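Local coordinates for mandelate racemase/muconate lactonizing enzyme family protein (Azoarcus sp., PDB 2QDE) that is of unknown function but belongs to the mandelate racemase/muconate lactonizing enzyme family of the enolase superfamily, with a barium ion bound in its barrel domain, at residues I132-L137 against Y356-D361; D191-I196 against K219-L224; T241-D246 against A263-M268; G303-P308 against Q324-P329. One frame throughout, in Å; residues are numbered along the deposited sequence.

Contact 1: I132-L137 against Y356-D361; sequences IERIPL and YLYPND
Arg134 sets CG between its own backbone N and carbonyl carbon (chi1 63°) and then runs extended, while Tyr356 keeps its ring beside its backbone N (chi1 -78°); together these torsions lay guanidinium and phenol ring over one another. The setting is an antiparallel strand pairing in the sheet of the enolase-type barrel domain, where strand 356-358 lies between 135-140 and 351-353. Ile135 and Leu357 form its hydrogen-bonded pair, with Ile135 N to Leu357 O at 2.7 Å and Leu357 N to Ile135 O at 2.8 Å. Pro136 and Tyr356 follow as a non-hydrogen-bonded pair, and Pro136 CB packs on Tyr356 CE1 at 3.6 Å.

The Arg134-Tyr356 stack is nearly flat: the planes differ by 9°, and Arg134 CZ stands 3.8 Å from the Tyr356 ring centroid, a cation-pi geometry. Arg134 CB meanwhile covers one face of the Tyr358 ring, so the arginine contacts both tyrosines. On the face carrying Ile135 and Leu357 the contacts are apolar, and helix 303-315 covers it. The guanidinium rotation is fixed at its edge, where NH1 of Arg134 donates in plane to Tyr358 OH at 3.1 Å, and NH2 of Arg134 donates at 2.8 Å to a water that also bonds Tyr356 OH.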
# COMPACT_ATOMS: atom_id res chain seq x y z
N ILE A 132 -36.81 13.59 -12.18
CA ILE A 132 -36.95 13.70 -13.63
C ILE A 132 -38.33 13.12 -13.96
O ILE A 132 -38.81 12.22 -13.28
CB ILE A 132 -35.84 12.93 -14.40
CG1 ILE A 132 -35.80 11.46 -13.98
CG2 ILE A 132 -34.50 13.61 -14.15
CD1 ILE A 132 -34.83 10.64 -14.78
N GLU A 133 -38.98 13.64 -15.00
CA GLU A 133 -40.32 13.17 -15.35
C GLU A 133 -40.36 11.87 -16.14
O GLU A 133 -41.34 11.13 -16.06
CB GLU A 133 -41.05 14.28 -16.10
CG GLU A 133 -41.17 15.55 -15.27
CD GLU A 133 -41.66 16.74 -16.06
OE1 GLU A 133 -41.23 16.90 -17.23
OE2 GLU A 133 -42.47 17.52 -15.50
N ARG A 134 -39.31 11.60 -16.90
CA ARG A 134 -39.25 10.37 -17.68
C ARG A 134 -37.83 9.85 -17.67
O ARG A 134 -36.87 10.61 -17.50
CB ARG A 134 -39.74 10.60 -19.11
CG ARG A 134 -38.92 11.57 -19.91
CD ARG A 134 -39.55 11.74 -21.28
NE ARG A 134 -38.73 12.56 -22.17
CZ ARG A 134 -39.03 12.80 -23.44
NH1 ARG A 134 -40.14 12.29 -23.97
NH2 ARG A 134 -38.22 13.55 -24.18
N ILE A 135 -37.70 8.54 -17.85
CA ILE A 135 -36.41 7.87 -17.79
C ILE A 135 -35.97 7.31 -19.14
O ILE A 135 -36.62 6.43 -19.69
CB ILE A 135 -36.50 6.69 -16.79
CG1 ILE A 135 -37.11 7.19 -15.48
CG2 ILE A 135 -35.13 6.06 -16.59
CD1 ILE A 135 -37.63 6.07 -14.60
N PRO A 136 -34.85 7.82 -19.67
CA PRO A 136 -34.36 7.32 -20.96
C PRO A 136 -33.87 5.88 -20.79
O PRO A 136 -33.16 5.55 -19.83
CB PRO A 136 -33.23 8.30 -21.30
CG PRO A 136 -32.72 8.72 -19.95
CD PRO A 136 -34.00 8.92 -19.17
N LEU A 137 -34.25 5.01 -21.73
CA LEU A 137 -33.89 3.61 -21.66
C LEU A 137 -33.02 3.08 -22.80
O LEU A 137 -32.96 3.65 -23.89
CB LEU A 137 -35.16 2.75 -21.62
CG LEU A 137 -36.16 2.96 -20.49
CD1 LEU A 137 -37.47 2.22 -20.82
CD2 LEU A 137 -35.57 2.45 -19.18
N TYR A 356 -38.56 5.66 -23.71
CA TYR A 356 -38.58 6.27 -22.39
C TYR A 356 -39.55 5.55 -21.46
O TYR A 356 -40.54 4.97 -21.91
CB TYR A 356 -39.01 7.73 -22.47
CG TYR A 356 -37.95 8.70 -22.94
CD1 TYR A 356 -37.03 9.24 -22.04
CD2 TYR A 356 -37.90 9.13 -24.26
CE1 TYR A 356 -36.07 10.19 -22.45
CE2 TYR A 356 -36.95 10.07 -24.69
CZ TYR A 356 -36.04 10.59 -23.78
OH TYR A 356 -35.11 11.53 -24.20
N LEU A 357 -39.26 5.59 -20.16
CA LEU A 357 -40.12 4.99 -19.14
C LEU A 357 -40.67 6.10 -18.26
O LEU A 357 -39.91 6.95 -17.78
CB LEU A 357 -39.34 3.99 -18.28
CG LEU A 357 -39.91 3.62 -16.90
CD1 LEU A 357 -41.32 3.05 -17.03
CD2 LEU A 357 -39.00 2.60 -16.22
N TYR A 358 -41.98 6.11 -18.06
CA TYR A 358 -42.63 7.11 -17.23
C TYR A 358 -43.22 6.42 -16.01
O TYR A 358 -43.93 5.43 -16.14
CB TYR A 358 -43.79 7.79 -17.97
CG TYR A 358 -43.40 8.55 -19.21
CD1 TYR A 358 -43.30 9.94 -19.19
CD2 TYR A 358 -43.16 7.88 -20.41
CE1 TYR A 358 -42.96 10.65 -20.35
CE2 TYR A 358 -42.82 8.57 -21.56
CZ TYR A 358 -42.72 9.95 -21.53
OH TYR A 358 -42.37 10.61 -22.69
N PRO A 359 -42.93 6.93 -14.80
CA PRO A 359 -43.47 6.30 -13.60
C PRO A 359 -44.96 6.61 -13.45
O PRO A 359 -45.40 7.72 -13.75
CB PRO A 359 -42.65 6.93 -12.49
CG PRO A 359 -42.46 8.32 -12.99
CD PRO A 359 -42.10 8.10 -14.45
N ASN A 360 -45.75 5.63 -13.00
CA ASN A 360 -47.17 5.87 -12.80
C ASN A 360 -47.27 6.88 -11.66
O ASN A 360 -46.35 6.98 -10.84
CB ASN A 360 -47.90 4.57 -12.42
CG ASN A 360 -48.19 3.68 -13.63
OD1 ASN A 360 -48.54 2.51 -13.48
ND2 ASN A 360 -48.06 4.25 -14.82
N ASP A 361 -48.36 7.63 -11.60
CA ASP A 361 -48.49 8.63 -10.55
C ASP A 361 -49.52 8.31 -9.48
O ASP A 361 -49.83 9.14 -8.64
CB ASP A 361 -48.78 9.99 -11.18
CG ASP A 361 -47.64 10.46 -12.08
OD1 ASP A 361 -46.51 10.65 -11.57
OD2 ASP A 361 -47.88 10.64 -13.30
O HOH W 1 -35.78 14.59 -23.35

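Contact 2: D191-I196 against K219-L224; sequences DLFIDI and KIEQPL. With BA (barium ion), chain I.
Asp195 and Glu221 meet at the barium ion, which Asp195 grips with both oxygens, OD2 at 2.7 Å and the longer OD1 at 3.1 Å, while Glu221 binds the barium through OE2 at 2.8 Å. The two carboxylates are stacked, with planes 28° apart, and Asp195 OD2 lies 2.9 Å from Glu221 OE2. This closeness of two acceptors is consistent with the shared metal offsetting their repulsion; Lys165 also reaches Asp195 OD2 and Glu221 OE1, while Asn197 and Asp246 complete the site.

The second shell is the backbone. Glu221 N donates to Ile194 O at 2.8 Å and Ile196 N to Glu221 O at 2.9 Å, so parallel strands fix both ligands in register. Phe193 presents its ring edge to Glu221 OE1, and Lys219 CE sits over one face of that ring, 3.6 Å from its centroid. Lys219 NZ donates to a water that in turn donates to Asp191 OD2, while Asp191 OD1 is held by Ser218.

Ile194 CG1 and Ile220 CD1 pack on the other face of the sheet. The strands are the two ends of a beta-alpha-beta crossover through helix 202-212, with strand 164-167 beside 192-195 and strand 243-245 beside 220-221.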
# COMPACT_ATOMS: atom_id res chain seq x y z
N ASP A 191 -24.32 3.80 -29.01
CA ASP A 191 -23.79 3.27 -27.75
C ASP A 191 -24.06 1.76 -27.74
O ASP A 191 -25.19 1.33 -27.54
CB ASP A 191 -24.50 3.95 -26.57
CG ASP A 191 -24.03 3.44 -25.20
OD1 ASP A 191 -23.32 2.41 -25.14
OD2 ASP A 191 -24.40 4.06 -24.18
N LEU A 192 -23.02 0.97 -27.96
CA LEU A 192 -23.15 -0.48 -28.00
C LEU A 192 -22.18 -1.16 -27.03
O LEU A 192 -21.00 -0.81 -26.98
CB LEU A 192 -22.86 -0.97 -29.42
CG LEU A 192 -22.83 -2.48 -29.66
CD1 LEU A 192 -24.23 -3.05 -29.50
CD2 LEU A 192 -22.28 -2.77 -31.06
N PHE A 193 -22.68 -2.10 -26.23
CA PHE A 193 -21.81 -2.82 -25.31
C PHE A 193 -22.28 -4.25 -25.08
O PHE A 193 -23.37 -4.62 -25.52
CB PHE A 193 -21.64 -2.06 -23.97
CG PHE A 193 -22.89 -1.91 -23.16
CD1 PHE A 193 -23.18 -2.80 -22.12
CD2 PHE A 193 -23.76 -0.83 -23.37
CE1 PHE A 193 -24.30 -2.62 -21.30
CE2 PHE A 193 -24.89 -0.64 -22.56
CZ PHE A 193 -25.16 -1.53 -21.52
N ILE A 194 -21.46 -5.05 -24.40
CA ILE A 194 -21.81 -6.45 -24.16
C ILE A 194 -21.76 -6.84 -22.68
O ILE A 194 -21.06 -6.22 -21.88
CB ILE A 194 -20.88 -7.39 -24.94
CG1 ILE A 194 -19.42 -7.14 -24.52
CG2 ILE A 194 -21.05 -7.17 -26.43
CD1 ILE A 194 -18.43 -8.11 -25.15
N ASP A 195 -22.52 -7.87 -22.33
CA ASP A 195 -22.61 -8.37 -20.96
C ASP A 195 -22.13 -9.83 -20.94
O ASP A 195 -22.65 -10.66 -21.69
CB ASP A 195 -24.07 -8.29 -20.51
CG ASP A 195 -24.24 -8.56 -19.03
OD1 ASP A 195 -23.29 -9.03 -18.38
OD2 ASP A 195 -25.36 -8.32 -18.52
N ILE A 196 -21.15 -10.12 -20.09
CA ILE A 196 -20.58 -11.47 -20.00
C ILE A 196 -21.12 -12.28 -18.83
O ILE A 196 -20.96 -13.50 -18.79
CB ILE A 196 -19.04 -11.39 -19.85
CG1 ILE A 196 -18.48 -10.29 -20.76
CG2 ILE A 196 -18.41 -12.72 -20.23
CD1 ILE A 196 -18.79 -10.49 -22.24
N LYS A 219 -18.35 -0.37 -23.40
CA LYS A 219 -17.93 -1.05 -22.17
C LYS A 219 -18.14 -2.55 -22.22
O LYS A 219 -18.82 -3.06 -23.12
CB LYS A 219 -18.70 -0.47 -20.98
CG LYS A 219 -20.21 -0.35 -21.22
CD LYS A 219 -20.92 0.30 -20.05
CE LYS A 219 -22.30 0.81 -20.43
NZ LYS A 219 -22.23 1.95 -21.37
N ILE A 220 -17.54 -3.26 -21.26
CA ILE A 220 -17.69 -4.70 -21.13
C ILE A 220 -18.30 -4.93 -19.74
O ILE A 220 -17.67 -4.60 -18.73
CB ILE A 220 -16.34 -5.46 -21.17
CG1 ILE A 220 -15.57 -5.11 -22.45
CG2 ILE A 220 -16.60 -6.96 -21.10
CD1 ILE A 220 -16.31 -5.45 -23.71
N GLU A 221 -19.51 -5.47 -19.69
CA GLU A 221 -20.16 -5.71 -18.41
C GLU A 221 -19.78 -7.04 -17.75
O GLU A 221 -19.97 -8.12 -18.33
CB GLU A 221 -21.68 -5.66 -18.57
CG GLU A 221 -22.45 -5.75 -17.26
CD GLU A 221 -23.96 -5.72 -17.46
OE1 GLU A 221 -24.41 -5.12 -18.46
OE2 GLU A 221 -24.70 -6.30 -16.61
N GLN A 222 -19.23 -6.94 -16.54
CA GLN A 222 -18.82 -8.09 -15.74
C GLN A 222 -18.17 -9.25 -16.50
O GLN A 222 -18.76 -10.33 -16.64
CB GLN A 222 -20.01 -8.64 -14.95
CG GLN A 222 -19.62 -9.56 -13.80
CD GLN A 222 -18.99 -8.79 -12.64
OE1 GLN A 222 -17.95 -9.18 -12.11
NE2 GLN A 222 -19.63 -7.69 -12.25
N PRO A 223 -16.95 -9.04 -17.01
CA PRO A 223 -16.27 -10.11 -17.75
C PRO A 223 -15.83 -11.27 -16.86
O PRO A 223 -15.87 -12.43 -17.29
CB PRO A 223 -15.09 -9.38 -18.41
CG PRO A 223 -14.78 -8.30 -17.44
CD PRO A 223 -16.15 -7.80 -17.03
N LEU A 224 -15.42 -10.96 -15.63
CA LEU A 224 -14.93 -11.97 -14.70
C LEU A 224 -15.91 -12.27 -13.56
O LEU A 224 -16.87 -11.52 -13.35
CB LEU A 224 -13.59 -11.51 -14.12
CG LEU A 224 -12.53 -11.13 -15.17
CD1 LEU A 224 -11.37 -10.39 -14.51
CD2 LEU A 224 -12.04 -12.40 -15.87
BA BA I . -25.14 -8.94 -15.87
O HOH W 2 -24.94 3.01 -21.50

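Contact 3: T241-D246 against A263-M268; sequences TPIYAD and AADGLM. With BA (barium ion), chain I.
Ile243 and Asp265 are joined twice by hydrogen bonds. Asp265 N donates to Ile243 O at 2.7 Å, and the same aspartate turns back so that OD2 takes the N-H of Ile243 at 2.8 Å on its anti lone pair. The Asp265 side chain thus takes up the N-H of Ile243, next to the backbone pairing. Further along, Ala245 N donates to Gly266 O at 3.0 Å and Met268 N to Ala245 O at 2.9 Å, the staggered pattern of parallel strands. The other carboxylate oxygen, Asp265 OD1, forms a salt bridge with Arg236 of its own chain and a hydrogen bond with Tyr202 OH of a neighbouring subunit.

The aromatic contacts centre on Tyr244. Gly266 CA stands over the middle of its ring, 3.2 Å from the centroid and only 5° off the normal, an approach made possible by the lack of a side chain on the glycine. Met268 SD lies at the ring edge in a Met-aromatic contact, and water links Tyr244 OH to Asp265 O.

Apolar and tight packing follows. Ala245 CB rests on Ala264 CB, and Met268 CG presses on Asp246 CB at 3.3 Å, its chi1 of -13° being close to eclipsed.

One metal bond completes the set: Asp246 OD2 binds barium at 2.7 Å, while its OD1 is held by Lys273 and Tyr57. Strands 243-245 and 266-269 belong to a beta-alpha-beta unit whose connecting helix is 252-261, with Ile258 packed on Ala245 and Ala264. Their short axes diverge by 37°, and strands 220-221 and 294-296 flank the pair.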
# COMPACT_ATOMS: atom_id res chain seq x y z
N THR A 241 -10.90 -0.77 -23.19
CA THR A 241 -12.35 -0.77 -23.03
C THR A 241 -12.79 -0.69 -21.57
O THR A 241 -12.31 -1.45 -20.73
CB THR A 241 -12.95 -2.04 -23.66
OG1 THR A 241 -12.37 -2.24 -24.96
CG2 THR A 241 -14.47 -1.89 -23.80
N PRO A 242 -13.71 0.23 -21.27
CA PRO A 242 -14.20 0.39 -19.89
C PRO A 242 -14.78 -0.93 -19.38
O PRO A 242 -15.41 -1.65 -20.13
CB PRO A 242 -15.28 1.46 -20.03
CG PRO A 242 -14.82 2.27 -21.21
CD PRO A 242 -14.36 1.19 -22.17
N ILE A 243 -14.54 -1.22 -18.11
CA ILE A 243 -15.02 -2.44 -17.48
C ILE A 243 -16.03 -2.06 -16.39
O ILE A 243 -15.68 -1.38 -15.43
CB ILE A 243 -13.86 -3.22 -16.83
CG1 ILE A 243 -12.77 -3.51 -17.87
CG2 ILE A 243 -14.39 -4.51 -16.21
CD1 ILE A 243 -13.22 -4.34 -19.05
N TYR A 244 -17.28 -2.49 -16.56
CA TYR A 244 -18.34 -2.21 -15.59
C TYR A 244 -18.64 -3.42 -14.71
O TYR A 244 -18.50 -4.56 -15.16
CB TYR A 244 -19.63 -1.79 -16.31
CG TYR A 244 -19.68 -0.33 -16.71
CD1 TYR A 244 -18.58 0.30 -17.30
CD2 TYR A 244 -20.85 0.40 -16.54
CE1 TYR A 244 -18.65 1.63 -17.71
CE2 TYR A 244 -20.93 1.73 -16.95
CZ TYR A 244 -19.83 2.34 -17.53
OH TYR A 244 -19.92 3.65 -17.93
N ALA A 245 -19.07 -3.18 -13.48
CA ALA A 245 -19.37 -4.25 -12.55
C ALA A 245 -20.87 -4.38 -12.26
O ALA A 245 -21.54 -3.38 -11.99
CB ALA A 245 -18.62 -4.03 -11.25
N ASP A 246 -21.38 -5.60 -12.32
CA ASP A 246 -22.79 -5.85 -12.00
C ASP A 246 -22.79 -6.82 -10.83
O ASP A 246 -22.93 -6.41 -9.68
CB ASP A 246 -23.52 -6.47 -13.19
CG ASP A 246 -24.96 -6.86 -12.86
OD1 ASP A 246 -25.42 -6.61 -11.72
OD2 ASP A 246 -25.64 -7.41 -13.76
N ALA A 263 -11.56 -1.51 -9.44
CA ALA A 263 -12.01 -2.65 -10.23
C ALA A 263 -13.09 -2.34 -11.27
O ALA A 263 -13.51 -3.23 -12.01
CB ALA A 263 -12.51 -3.75 -9.29
N ALA A 264 -13.53 -1.09 -11.35
CA ALA A 264 -14.58 -0.77 -12.31
C ALA A 264 -14.61 0.67 -12.81
O ALA A 264 -14.20 1.59 -12.11
CB ALA A 264 -15.95 -1.13 -11.72
N ASP A 265 -15.13 0.84 -14.02
CA ASP A 265 -15.26 2.14 -14.66
C ASP A 265 -16.73 2.58 -14.64
O ASP A 265 -17.06 3.70 -15.03
CB ASP A 265 -14.78 2.06 -16.11
CG ASP A 265 -13.30 1.75 -16.21
OD1 ASP A 265 -12.50 2.57 -15.70
OD2 ASP A 265 -12.94 0.69 -16.77
N GLY A 266 -17.59 1.69 -14.17
CA GLY A 266 -19.02 1.96 -14.11
C GLY A 266 -19.71 0.84 -13.37
O GLY A 266 -19.10 -0.20 -13.12
N LEU A 267 -20.99 1.02 -13.04
CA LEU A 267 -21.72 0.01 -12.27
C LEU A 267 -23.14 -0.24 -12.77
O LEU A 267 -23.76 0.63 -13.38
CB LEU A 267 -21.81 0.46 -10.81
CG LEU A 267 -20.54 0.95 -10.09
CD1 LEU A 267 -20.94 1.78 -8.87
CD2 LEU A 267 -19.67 -0.22 -9.70
N MET A 268 -23.66 -1.45 -12.52
CA MET A 268 -25.03 -1.78 -12.88
C MET A 268 -25.71 -2.16 -11.57
O MET A 268 -25.09 -2.75 -10.69
CB MET A 268 -25.14 -2.99 -13.82
CG MET A 268 -23.88 -3.47 -14.49
SD MET A 268 -23.14 -2.29 -15.60
CE MET A 268 -24.56 -1.68 -16.44
BA BA I . -25.14 -8.94 -15.87
O HOH W 3 -10.73 -0.54 -18.66
O HOH W 4 -16.99 4.64 -17.94

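Contact 4: G303-P308 against Q324-P329; sequences GLEASP and QENAGP
Asn326 fastens the chain to helix 303-315 through Ala306, in the enolase-type barrel domain, just before the short helix 328-332 begins. Its CG is anti to the backbone N (chi1 177°), which extends the amide toward the longer helix. There ND2 of Asn326 donates to Ala306 O at 2.9 Å, in the carbonyl plane on a lone pair and close to the plane of the amide itself. The other end of the amide, Asn326 OD1, accepts from a water at 2.7 Å.

Ala327, which follows, occupies the N-cap position. Gly328 then gives its N-H to that same water, 2.8 Å from Gly328 N, and the water donates its second proton to Glu305 OE1 at 2.7 Å. Three bonds therefore fix this water between the two segments and tie the start of helix 328-332 to Glu305. The other glutamate oxygen, OE2, is held by Gln272 and by the backbone N of Met299. The barium ion is about 14 Å from the Glu305 side chain.

Pro329 closes the contact by apolar packing against helix 303-315: its CD touches Ala306 CB at 3.9 Å, and Pro329 CG lies 3.7 Å from Gly303 CA.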
# COMPACT_ATOMS: atom_id res chain seq x y z
N GLY A 303 -45.46 -5.41 -15.05
CA GLY A 303 -45.42 -3.97 -14.87
C GLY A 303 -45.25 -3.68 -13.39
O GLY A 303 -44.79 -2.60 -13.00
N LEU A 304 -45.62 -4.65 -12.55
CA LEU A 304 -45.47 -4.48 -11.11
C LEU A 304 -44.00 -4.63 -10.74
O LEU A 304 -43.49 -3.89 -9.91
CB LEU A 304 -46.31 -5.50 -10.33
CG LEU A 304 -46.19 -5.39 -8.81
CD1 LEU A 304 -46.55 -3.98 -8.37
CD2 LEU A 304 -47.10 -6.39 -8.12
N GLU A 305 -43.32 -5.59 -11.35
CA GLU A 305 -41.90 -5.81 -11.09
C GLU A 305 -41.12 -4.55 -11.48
O GLU A 305 -40.17 -4.16 -10.81
CB GLU A 305 -41.39 -7.02 -11.88
CG GLU A 305 -39.93 -7.40 -11.66
CD GLU A 305 -38.94 -6.53 -12.43
OE1 GLU A 305 -39.28 -6.06 -13.54
OE2 GLU A 305 -37.80 -6.33 -11.93
N ALA A 306 -41.52 -3.92 -12.58
CA ALA A 306 -40.82 -2.73 -13.05
C ALA A 306 -41.06 -1.47 -12.22
O ALA A 306 -40.23 -0.55 -12.23
CB ALA A 306 -41.19 -2.47 -14.51
N SER A 307 -42.17 -1.42 -11.49
CA SER A 307 -42.52 -0.24 -10.71
C SER A 307 -41.56 0.29 -9.64
O SER A 307 -41.24 1.48 -9.63
CB SER A 307 -43.90 -0.41 -10.09
OG SER A 307 -44.87 -0.34 -11.11
N PRO A 308 -41.10 -0.57 -8.71
CA PRO A 308 -40.18 -0.03 -7.69
C PRO A 308 -39.01 0.71 -8.35
O PRO A 308 -38.69 1.85 -7.98
CB PRO A 308 -39.73 -1.29 -6.94
CG PRO A 308 -40.93 -2.18 -7.04
CD PRO A 308 -41.36 -2.00 -8.49
N GLN A 324 -31.24 4.13 -18.44
CA GLN A 324 -31.49 2.92 -17.68
C GLN A 324 -31.86 1.68 -18.50
O GLN A 324 -31.89 1.71 -19.73
CB GLN A 324 -32.56 3.23 -16.64
CG GLN A 324 -32.17 4.40 -15.74
CD GLN A 324 -30.96 4.08 -14.89
OE1 GLN A 324 -30.94 3.08 -14.19
NE2 GLN A 324 -29.93 4.92 -14.96
N GLU A 325 -32.15 0.59 -17.79
CA GLU A 325 -32.46 -0.67 -18.45
C GLU A 325 -33.56 -1.47 -17.76
O GLU A 325 -33.56 -2.70 -17.80
CB GLU A 325 -31.19 -1.50 -18.53
CG GLU A 325 -31.20 -2.57 -19.57
CD GLU A 325 -30.30 -3.72 -19.21
OE1 GLU A 325 -30.61 -4.44 -18.22
OE2 GLU A 325 -29.27 -3.92 -19.90
N ASN A 326 -34.50 -0.78 -17.12
CA ASN A 326 -35.59 -1.43 -16.41
C ASN A 326 -36.78 -1.60 -17.37
O ASN A 326 -37.68 -0.78 -17.39
CB ASN A 326 -35.97 -0.56 -15.21
CG ASN A 326 -37.16 -1.10 -14.43
OD1 ASN A 326 -37.19 -2.26 -14.04
ND2 ASN A 326 -38.15 -0.23 -14.20
N ALA A 327 -36.77 -2.68 -18.16
CA ALA A 327 -37.83 -2.91 -19.14
C ALA A 327 -38.39 -4.33 -19.18
O ALA A 327 -38.67 -4.87 -20.26
CB ALA A 327 -37.33 -2.52 -20.54
N GLY A 328 -38.57 -4.93 -18.01
CA GLY A 328 -39.09 -6.29 -17.93
C GLY A 328 -40.33 -6.54 -18.77
O GLY A 328 -40.38 -7.53 -19.51
N PRO A 329 -41.36 -5.67 -18.69
CA PRO A 329 -42.59 -5.83 -19.47
C PRO A 329 -42.40 -5.95 -20.98
O PRO A 329 -43.12 -6.69 -21.65
CB PRO A 329 -43.40 -4.59 -19.08
CG PRO A 329 -42.97 -4.34 -17.66
CD PRO A 329 -41.47 -4.52 -17.78
O HOH W 5 -38.64 -4.16 -15.36
O HOH W 6 -36.77 -3.96 -11.61

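Contacts 2 and 3 are neighbouring parallel-strand pairs in the buried barrel sheet, their centres 8 Å apart and strands 220-221 and 243-245 side by side; together they supply three of the four protein ligands of one barium ion. Contact 1 reaches the same sheet, but its pairing is antiparallel and only partly buried, and a cation-pi stack with water at its edge replaces the metal chemistry. Contact 4 is fully buried and joins helix 303-315 to a loop and the start of the short helix that follows it, relying on a side-chain amide and a bridging water. It touches contact 1, where Gln324 N lies close to Pro136 O, and along the chain contacts 2, 3 and 4 all fall within the loop that contact 1 closes.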